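Local coordinates for protein-tyrosine-phosphatase (Shewanella sp., PDB 2Z72) that removes phosphate from phosphotyrosine by hydrolysis as a cold-active phosphatase, probably at the two-zinc centre of its calcineurin-like fold, at residues T22-C27 / L31-I36; F128-D133 / G188-S193; R258-E263 / N298-V303. One frame throughout, in Å; residues are numbered along the deposited sequence. Where two conformers were deposited one is given.

Contact 1: T22-C27 / L31-I36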
loop_
_atom_site.group_PDB
_atom_site.type_symbol
_atom_site.label_atom_id
_atom_site.label_comp_id
_atom_site.label_asym_id
_atom_site.label_seq_id
_atom_site.Cartn_x
_atom_site.Cartn_y
_atom_site.Cartn_z
ATOM N N THR A 22 15.565 -5.394 17.668
ATOM C CA THR A 22 16.711 -6.004 17.066
ATOM C C THR A 22 16.564 -5.960 15.555
ATOM O O THR A 22 15.440 -6.171 15.064
ATOM C CB THR A 22 16.810 -7.465 17.515
ATOM O OG1 THR A 22 16.920 -7.550 18.946
ATOM C CG2 THR A 22 18.038 -8.172 16.887
ATOM N N ALA A 23 17.612 -5.668 14.849
ATOM C CA ALA A 23 17.600 -5.597 13.409
ATOM C C ALA A 23 18.501 -6.680 12.800
ATOM O O ALA A 23 19.670 -6.834 13.210
ATOM C CB ALA A 23 18.045 -4.222 12.936
ATOM N N TYR A 24 17.964 -7.362 11.796
ATOM C CA TYR A 24 18.650 -8.338 10.998
ATOM C C TYR A 24 18.951 -7.727 9.622
ATOM O O TYR A 24 18.025 -7.234 8.966
ATOM C CB TYR A 24 17.835 -9.599 10.832
ATOM C CG TYR A 24 17.587 -10.361 12.096
ATOM C CD1 TYR A 24 16.392 -10.300 12.789
ATOM C CD2 TYR A 24 18.512 -11.144 12.670
ATOM C CE1 TYR A 24 16.198 -11.015 13.945
ATOM C CE2 TYR A 24 18.320 -11.847 13.849
ATOM C CZ TYR A 24 17.171 -11.783 14.485
ATOM O OH TYR A 24 16.965 -12.461 15.637
ATOM N N TRP A 25 20.193 -7.807 9.185
ATOM C CA TRP A 25 20.673 -7.216 7.954
ATOM C C TRP A 25 21.334 -8.288 7.135
ATOM O O TRP A 25 22.158 -9.072 7.666
ATOM C CB TRP A 25 21.699 -6.128 8.207
ATOM C CG TRP A 25 21.312 -5.098 9.211
ATOM C CD1 TRP A 25 21.411 -5.214 10.572
ATOM C CD2 TRP A 25 20.773 -3.799 9.009
ATOM N NE1 TRP A 25 20.974 -4.110 11.195
ATOM C CE2 TRP A 25 20.571 -3.188 10.277
ATOM C CE3 TRP A 25 20.440 -3.059 7.866
ATOM C CZ2 TRP A 25 20.048 -1.894 10.401
ATOM C CZ3 TRP A 25 19.930 -1.774 8.008
ATOM C CH2 TRP A 25 19.731 -1.187 9.284
ATOM N N ILE A 26 21.009 -8.353 5.843
ATOM C CA ILE A 26 21.775 -9.165 4.903
ATOM C C ILE A 26 22.792 -8.262 4.229
ATOM O O ILE A 26 22.422 -7.329 3.532
ATOM C CB ILE A 26 20.884 -9.824 3.839
ATOM C CG1 ILE A 26 19.742 -10.568 4.451
ATOM C CG2 ILE A 26 21.735 -10.738 2.961
ATOM C CD1 ILE A 26 20.103 -11.522 5.584
ATOM N N CYS A 27 24.073 -8.508 4.523
ATOM C CA CYS A 27 25.162 -7.675 4.015
ATOM C C CYS A 27 26.140 -8.581 3.277
ATOM O O CYS A 27 26.826 -9.390 3.908
ATOM C CB CYS A 27 25.840 -6.955 5.177
ATOM S SG CYS A 27 24.743 -6.078 6.272
ATOM N N LEU A 31 24.690 -12.594 7.390
ATOM C CA LEU A 31 23.808 -11.940 8.342
ATOM C C LEU A 31 24.579 -11.120 9.340
ATOM O O LEU A 31 25.511 -11.602 9.961
ATOM C CB LEU A 31 23.011 -13.030 9.058
ATOM C CG LEU A 31 21.981 -12.544 10.086
ATOM C CD1 LEU A 31 20.944 -11.610 9.456
ATOM C CD2 LEU A 31 21.315 -13.720 10.780
ATOM N N LYS A 32 24.095 -9.921 9.565
ATOM C CA LYS A 32 24.502 -9.074 10.667
ATOM C C LYS A 32 23.275 -8.794 11.523
ATOM O O LYS A 32 22.207 -8.525 10.999
ATOM C CB LYS A 32 25.208 -7.809 10.237
ATOM C CG LYS A 32 26.590 -7.951 9.567
ATOM C CD LYS A 32 27.321 -6.622 9.420
ATOM C CE LYS A 32 28.740 -6.624 8.851
ATOM N NZ LYS A 32 29.452 -5.305 9.021
ATOM N N THR A 33 23.420 -8.877 12.829
ATOM C CA THR A 33 22.330 -8.636 13.770
ATOM C C THR A 33 22.767 -7.561 14.701
ATOM O O THR A 33 23.828 -7.629 15.319
ATOM C CB THR A 33 22.041 -9.928 14.563
ATOM O OG1 THR A 33 21.775 -10.956 13.611
ATOM C CG2 THR A 33 20.881 -9.717 15.506
ATOM N N THR A 34 21.942 -6.493 14.851
ATOM C CA THR A 34 22.242 -5.375 15.681
ATOM C C THR A 34 21.111 -5.142 16.702
ATOM O O THR A 34 19.964 -5.476 16.483
ATOM C CB THR A 34 22.493 -4.091 14.898
ATOM O OG1 THR A 34 21.290 -3.748 14.171
ATOM C CG2 THR A 34 23.646 -4.274 13.909
ATOM N N SER A 35 21.540 -4.600 17.837
ATOM C CA SER A 35 20.649 -4.188 18.901
ATOM C C SER A 35 20.298 -2.718 18.702
ATOM O O SER A 35 21.227 -1.916 18.556
ATOM C CB SER A 35 21.300 -4.374 20.263
ATOM O OG SER A 35 21.626 -5.739 20.471
ATOM N N ILE A 36 19.014 -2.375 18.667
ATOM C CA ILE A 36 18.658 -0.998 18.367
ATOM C C ILE A 36 18.635 -0.123 19.619
ATOM O O ILE A 36 17.940 -0.493 20.585
ATOM C CB ILE A 36 17.296 -0.956 17.652
ATOM C CG1 ILE A 36 17.372 -1.662 16.284
ATOM C CG2 ILE A 36 16.740 0.455 17.516
ATOM C CD1 ILE A 36 16.093 -2.132 15.693
#
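Trp25 and Thr34, diagonal neighbours in the hairpin ladder, meet through their side chains. Indole NE1 of Trp25 donates an almost straight bond (169°) to OG1 of Thr34 at 3.0 Å, with the hydroxyl in the ring plane at the indole edge. OG1 can sit there because chi1 of Thr34, 62°, sets it between its own backbone N and carbonyl carbon. Four backbone bonds hold the strands: Ala23 and Thr34 exchange one pair, Trp25 and Lys32 another, the bond from Trp25 N to Lys32 O being 2.8 Å. A phenylalanine in place of Trp25 would probably leave the Thr34 hydroxyl without this donor and the ring freer to shift. On the other face, CG2 of Thr22 and CG2 of Thr33 touch at 3.5 Å, and CD1 of Leu31 fills the corner between CB of Tyr24 and CD1 of Ile26, 4.0 Å from each. The disulfide from Cys27 to Cys47 and the bond from Lys32 NZ to Glu45 O tie the hairpin to the loop after strand 40-41. Strand 22-27 is the middle of a three-stranded antiparallel sheet, flanked by strands 8-14 and 30-35, and Ile26 reaches helix 166-172.

Contact 2: F128-D133 / G188-S193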
loop_
_atom_site.group_PDB
_atom_site.type_symbol
_atom_site.label_atom_id
_atom_site.label_comp_id
_atom_site.label_asym_id
_atom_site.label_seq_id
_atom_site.Cartn_x
_atom_site.Cartn_y
_atom_site.Cartn_z
ATOM N N PHE A 128 10.770 3.160 3.344
ATOM C CA PHE A 128 10.487 4.464 2.833
ATOM C C PHE A 128 9.058 4.854 3.198
ATOM O O PHE A 128 8.832 5.984 3.661
ATOM C CB PHE A 128 10.691 4.506 1.313
ATOM C CG PHE A 128 10.191 5.785 0.679
ATOM C CD1 PHE A 128 10.861 6.981 0.816
ATOM C CD2 PHE A 128 9.028 5.761 -0.052
ATOM C CE1 PHE A 128 10.380 8.143 0.247
ATOM C CE2 PHE A 128 8.542 6.932 -0.624
ATOM C CZ PHE A 128 9.227 8.127 -0.500
ATOM N N MET A 129 8.113 3.967 2.990
ATOM C CA MET A 129 6.701 4.291 3.288
ATOM C C MET A 129 6.474 4.449 4.778
ATOM O O MET A 129 5.622 5.269 5.158
ATOM C CB MET A 129 5.787 3.260 2.655
ATOM C CG MET A 129 5.713 3.284 1.139
ATOM S SD MET A 129 5.301 4.888 0.436
ATOM C CE MET A 129 3.674 5.115 1.135
ATOM N N TYR A 130 7.195 3.705 5.612
ATOM C CA TYR A 130 7.110 3.857 7.065
ATOM C C TYR A 130 7.566 5.265 7.449
ATOM O O TYR A 130 6.920 5.996 8.192
ATOM C CB TYR A 130 7.935 2.757 7.661
ATOM C CG TYR A 130 8.025 2.646 9.168
ATOM C CD1 TYR A 130 8.819 3.515 9.898
ATOM C CD2 TYR A 130 7.354 1.678 9.880
ATOM C CE1 TYR A 130 8.927 3.440 11.274
ATOM C CE2 TYR A 130 7.469 1.545 11.253
ATOM C CZ TYR A 130 8.269 2.435 11.934
ATOM O OH TYR A 130 8.452 2.367 13.315
ATOM N N GLN A 131 8.742 5.669 6.950
ATOM C CA GLN A 131 9.239 7.010 7.226
ATOM C C GLN A 131 8.257 8.058 6.693
ATOM O O GLN A 131 7.975 9.051 7.384
ATOM C CB GLN A 131 10.635 7.181 6.607
ATOM C CG GLN A 131 11.198 8.554 6.756
ATOM C CD GLN A 131 12.652 8.514 6.331
ATOM O OE1 GLN A 131 12.948 8.868 5.178
ATOM N NE2 GLN A 131 13.550 8.095 7.196
ATOM N N LEU A 132 7.725 7.866 5.491
ATOM C CA LEU A 132 6.816 8.870 4.915
ATOM C C LEU A 132 5.579 8.983 5.768
ATOM O O LEU A 132 5.021 10.099 5.933
ATOM C CB LEU A 132 6.524 8.416 3.483
ATOM C CG LEU A 132 6.053 9.569 2.629
ATOM C CD1 LEU A 132 7.250 10.464 2.234
ATOM C CD2 LEU A 132 5.368 9.067 1.382
ATOM N N ASP A 133 5.073 7.870 6.294
ATOM C CA ASP A 133 3.903 7.864 7.186
ATOM C C ASP A 133 4.156 8.800 8.345
ATOM O O ASP A 133 3.343 9.691 8.674
ATOM C CB ASP A 133 3.669 6.399 7.557
ATOM C CG ASP A 133 2.401 5.993 8.288
ATOM O OD1 ASP A 133 1.585 6.885 8.660
ATOM O OD2 ASP A 133 2.252 4.773 8.507
ATOM N N GLY A 188 5.585 -5.888 10.379
ATOM C CA GLY A 188 4.373 -6.645 10.505
ATOM C C GLY A 188 3.398 -5.972 11.413
ATOM O O GLY A 188 2.167 -6.037 11.155
ATOM N N GLN A 189 3.816 -5.374 12.514
ATOM C CA GLN A 189 2.947 -4.664 13.438
ATOM C C GLN A 189 2.353 -3.439 12.744
ATOM O O GLN A 189 1.132 -3.167 12.859
ATOM C CB GLN A 189 3.754 -4.245 14.667
ATOM C CG GLN A 189 4.148 -5.419 15.528
ATOM C CD GLN A 189 5.297 -5.134 16.452
ATOM O OE1 GLN A 189 5.715 -4.028 16.675
ATOM N NE2 GLN A 189 5.827 -6.229 17.014
ATOM N N TRP A 190 3.178 -2.699 12.034
ATOM C CA TRP A 190 2.736 -1.543 11.269
ATOM C C TRP A 190 1.692 -1.938 10.256
ATOM O O TRP A 190 0.586 -1.329 10.174
ATOM C CB TRP A 190 3.925 -0.928 10.629
ATOM C CG TRP A 190 3.770 0.231 9.715
ATOM C CD1 TRP A 190 3.287 1.480 9.927
ATOM C CD2 TRP A 190 4.225 0.240 8.345
ATOM N NE1 TRP A 190 3.374 2.268 8.807
ATOM C CE2 TRP A 190 3.950 1.515 7.832
ATOM C CE3 TRP A 190 4.807 -0.705 7.535
ATOM C CZ2 TRP A 190 4.258 1.879 6.514
ATOM C CZ3 TRP A 190 5.125 -0.352 6.233
ATOM C CH2 TRP A 190 4.853 0.915 5.738
ATOM N N LEU A 191 1.921 -2.968 9.450
ATOM C CA LEU A 191 0.963 -3.397 8.446
ATOM C C LEU A 191 -0.336 -3.844 9.078
ATOM O O LEU A 191 -1.405 -3.584 8.530
ATOM C CB LEU A 191 1.542 -4.521 7.598
ATOM C CG LEU A 191 2.708 -4.122 6.685
ATOM C CD1 LEU A 191 3.344 -5.369 6.104
ATOM C CD2 LEU A 191 2.251 -3.170 5.568
ATOM N N ARG A 192 -0.297 -4.538 10.219
ATOM C CA ARG A 192 -1.489 -5.037 10.883
ATOM C C ARG A 192 -2.359 -3.932 11.486
ATOM O O ARG A 192 -3.457 -4.208 11.917
ATOM C CB ARG A 192 -1.110 -6.095 11.906
ATOM C CG ARG A 192 -0.793 -7.444 11.235
ATOM C CD ARG A 192 -0.135 -8.392 12.219
ATOM N NE ARG A 192 0.157 -9.679 11.634
ATOM C CZ ARG A 192 1.213 -9.947 10.873
ATOM N NH1 ARG A 192 1.367 -11.182 10.406
ATOM N NH2 ARG A 192 2.080 -9.020 10.592
ATOM N N SER A 193 -1.868 -2.686 11.496
ATOM C CA SER A 193 -2.640 -1.543 11.908
ATOM C C SER A 193 -3.451 -0.913 10.764
ATOM O O SER A 193 -4.287 -0.058 11.008
ATOM C CB SER A 193 -1.825 -0.485 12.608
ATOM O OG SER A 193 -1.038 0.230 11.676
#
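Trp190 reaches across from helix 186-192 to Tyr130 and Asp133 of helix 122-138; the axes of segments 128-133 and 188-192 come no closer than 11.9 Å. Its CG is anti to the backbone N (chi1 176°), which carries the indole out to the other helix. The tyrosine ring turns an edge to one indole face: CD2 of Tyr130 stands 3.8 Å from CD2 of Trp190, and the planes are inclined by 61° in an edge-to-face pair. CB of Tyr130 lies over the six-membered ring as a CH-pi contact, 4.1 Å from its centroid. At the indole edge, NE1 of Trp190 gives a bond of 2.8 Å to OD2 of Asp133, in the ring plane and nearly straight at 170°. OD2 receives it on its anti lone pair; the same oxygen also makes a salt bridge to Lys194, which probably helps to balance the buried carboxylate. The benzo end of the indole rests beside CB of Met129, 4.0 Å from CH2 of Trp190. Tyr130 OH is bonded to Glu186, at the start of the indole's own helix. The contact joins two helices of the calcineurin-like phosphoesterase region on one mixed sheet: Met129 packs on strands 108-111 and 142-145, Trp190 on Leu145.

Contact 3: R258-E263 / N298-V303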
loop_
_atom_site.group_PDB
_atom_site.type_symbol
_atom_site.label_atom_id
_atom_site.label_comp_id
_atom_site.label_asym_id
_atom_site.label_seq_id
_atom_site.Cartn_x
_atom_site.Cartn_y
_atom_site.Cartn_z
ATOM N N ARG A 258 -11.820 -7.721 -9.891
ATOM C CA ARG A 258 -11.423 -7.056 -11.097
ATOM C C ARG A 258 -12.586 -6.682 -12.012
ATOM O O ARG A 258 -12.400 -6.369 -13.179
ATOM C CB ARG A 258 -10.418 -7.869 -11.958
ATOM C CG ARG A 258 -9.132 -8.044 -11.206
ATOM C CD ARG A 258 -8.089 -8.527 -12.179
ATOM N NE ARG A 258 -6.952 -9.088 -11.547
ATOM C CZ ARG A 258 -5.781 -8.705 -11.229
ATOM N NH1 ARG A 258 -4.740 -9.342 -10.644
ATOM N NH2 ARG A 258 -5.492 -7.435 -11.524
ATOM N N GLY A 259 -13.793 -6.714 -11.462
ATOM C CA GLY A 259 -14.995 -6.515 -12.248
ATOM C C GLY A 259 -15.008 -5.169 -12.935
ATOM O O GLY A 259 -15.624 -5.026 -14.017
ATOM N N TYR A 260 -14.429 -4.100 -12.353
ATOM C CA TYR A 260 -14.497 -2.771 -13.000
ATOM C C TYR A 260 -13.766 -2.770 -14.353
ATOM O O TYR A 260 -14.026 -1.903 -15.172
ATOM C CB TYR A 260 -13.931 -1.660 -12.124
ATOM C CG TYR A 260 -14.601 -1.506 -10.791
ATOM C CD1 TYR A 260 -15.905 -1.973 -10.566
ATOM C CD2 TYR A 260 -13.975 -0.882 -9.748
ATOM C CE1 TYR A 260 -16.509 -1.808 -9.317
ATOM C CE2 TYR A 260 -14.581 -0.713 -8.521
ATOM C CZ TYR A 260 -15.840 -1.179 -8.291
ATOM O OH TYR A 260 -16.400 -1.011 -7.051
ATOM N N PHE A 261 -12.898 -3.752 -14.569
ATOM C CA PHE A 261 -12.101 -3.891 -15.778
ATOM C C PHE A 261 -12.615 -4.918 -16.739
ATOM O O PHE A 261 -11.998 -5.190 -17.780
ATOM C CB PHE A 261 -10.639 -4.185 -15.376
ATOM C CG PHE A 261 -10.069 -3.080 -14.534
ATOM C CD1 PHE A 261 -10.110 -3.172 -13.142
ATOM C CD2 PHE A 261 -9.534 -1.964 -15.118
ATOM C CE1 PHE A 261 -9.636 -2.111 -12.404
ATOM C CE2 PHE A 261 -9.036 -0.955 -14.367
ATOM C CZ PHE A 261 -9.088 -1.013 -12.990
ATOM N N SER A 262 -13.736 -5.514 -16.425
ATOM C CA SER A 262 -14.437 -6.465 -17.242
ATOM C C SER A 262 -15.182 -5.742 -18.356
ATOM O O SER A 262 -15.818 -4.721 -18.151
ATOM C CB SER A 262 -15.392 -7.339 -16.420
ATOM O OG SER A 262 -16.164 -8.181 -17.261
ATOM N N GLU A 263 -15.084 -6.271 -19.577
ATOM C CA GLU A 263 -15.764 -5.653 -20.676
ATOM C C GLU A 263 -17.295 -5.738 -20.551
ATOM O O GLU A 263 -17.987 -5.028 -21.277
ATOM C CB GLU A 263 -15.440 -6.325 -22.037
ATOM C CG GLU A 263 -14.570 -5.498 -22.931
ATOM C CD GLU A 263 -14.408 -5.892 -24.387
ATOM O OE1 GLU A 263 -14.689 -4.999 -25.217
ATOM O OE2 GLU A 263 -13.973 -7.019 -24.607
ATOM N N ASN A 298 -15.067 8.651 -15.854
ATOM C CA ASN A 298 -14.175 8.878 -14.730
ATOM C C ASN A 298 -14.799 8.618 -13.352
ATOM O O ASN A 298 -14.302 9.105 -12.340
ATOM C CB ASN A 298 -13.714 10.305 -14.779
ATOM C CG ASN A 298 -12.737 10.617 -15.876
ATOM O OD1 ASN A 298 -11.858 9.834 -16.137
ATOM N ND2 ASN A 298 -12.904 11.763 -16.519
ATOM N N LYS A 299 -15.769 7.738 -13.323
ATOM C CA LYS A 299 -16.315 7.214 -12.069
ATOM C C LYS A 299 -15.394 6.193 -11.395
ATOM O O LYS A 299 -15.457 6.059 -10.177
ATOM C CB LYS A 299 -17.686 6.559 -12.355
ATOM C CG LYS A 299 -18.697 7.610 -12.787
ATOM C CD LYS A 299 -20.014 6.986 -13.182
ATOM C CE LYS A 299 -20.938 8.006 -13.790
ATOM N NZ LYS A 299 -22.225 7.397 -14.258
ATOM N N VAL A 300 -14.571 5.509 -12.186
ATOM C CA VAL A 300 -13.501 4.659 -11.667
ATOM C C VAL A 300 -12.194 5.268 -12.164
ATOM O O VAL A 300 -12.053 5.555 -13.355
ATOM C CB VAL A 300 -13.608 3.193 -12.131
ATOM C CG1 VAL A 300 -12.321 2.422 -11.812
ATOM C CG2 VAL A 300 -14.772 2.448 -11.494
ATOM N N ILE A 301 -11.246 5.427 -11.250
ATOM C CA ILE A 301 -9.890 5.801 -11.670
ATOM C C ILE A 301 -8.968 4.664 -11.282
ATOM O O ILE A 301 -8.877 4.283 -10.140
ATOM C CB ILE A 301 -9.379 7.120 -11.095
ATOM C CG1 ILE A 301 -10.421 8.257 -11.162
ATOM C CG2 ILE A 301 -8.091 7.514 -11.799
ATOM C CD1 ILE A 301 -10.766 8.727 -12.558
ATOM N N ALA A 302 -8.269 4.161 -12.340
ATOM C CA ALA A 302 -7.292 3.093 -12.191
ATOM C C ALA A 302 -5.945 3.710 -11.902
ATOM O O ALA A 302 -5.433 4.537 -12.668
ATOM C CB ALA A 302 -7.229 2.292 -13.496
ATOM N N VAL A 303 -5.340 3.343 -10.769
ATOM C CA VAL A 303 -4.059 3.897 -10.362
ATOM C C VAL A 303 -2.971 2.828 -10.209
ATOM O O VAL A 303 -1.916 3.163 -9.672
ATOM C CB VAL A 303 -4.197 4.773 -9.096
ATOM C CG1 VAL A 303 -5.133 5.957 -9.363
ATOM C CG2 VAL A 303 -4.657 4.000 -7.872
#
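The rings of Tyr260 and Phe261 receive Val300 and Ala302 in different ways. CG2 of Val300 approaches the Tyr260 ring obliquely, in an off-centre CH-pi contact 4.3 Å from the centroid and 29° from the ring normal. It lies nearest to the root of the ring, 3.8 Å from CD2 of Tyr260 and 4.0 Å from CG of Tyr260. The Phe261 ring instead presents an edge: CB of Ala302 sits in its plane, 3.8 Å from CE2 of Phe261 and equally far from CZ of Phe261. Elsewhere at that ring's edge, also in plane, lies the carbonyl oxygen of Arg258. The Val300 and Tyr260 side chains cross at about a right angle. In Val300 the methyl CG1 is anti to the backbone N (chi1 168°), which leaves CG2, beside that N, to meet the tyrosine.

Two neighbouring residues of a short 3-10 turn, 259-261, thus address alternate residues of one strand, since Val300 and Ala302 both point toward the turn while Ile301 between them is directed away; its side chain touches Leu316. The strand is an inner one of a mixed six-stranded sheet, parallel to 281-284 and antiparallel to 293-295. Lys299 and Val300 both stand opposite Leu295, a classic beta bulge at the start of the strand. The turn is closed by bonds from Phe261 N to Arg258 O, 3.0 Å, and from Ser262 N to Gly259 O, 3.1 Å.

The far end of Tyr260 is fixed by a bond between its OH and Ile210 N, and its ring also meets that of Phe265. Helix 267-277 adds Ile273 against Tyr260 and Leu270 against Val300, while Val284 touches both aromatic side chains.

In the fold
The three contacts follow one another along the chain without touching. Contacts 1 and 3 lie on opposite sides of the chain's centre, their own centres 43 Å apart; contact 2, about 9 Å from the chain's centre, is 19 Å from contact 1 and 27 Å from contact 3, centre to centre. Contact 1 belongs to the small N-terminal sheet, whereas contact 2 packs against the mixed sheet holding strands 108-111 and 142-145, and contact 3 involves the six-stranded one. Contact 3 comes near the metal site: the Phe261 side chain is about 10 Å from a bound zinc. From just before its 3-10 turn, Arg258 NH2 bonds the backbone oxygen of His286, a ligand of the zinc also held by Asp114, Asn149 and His207.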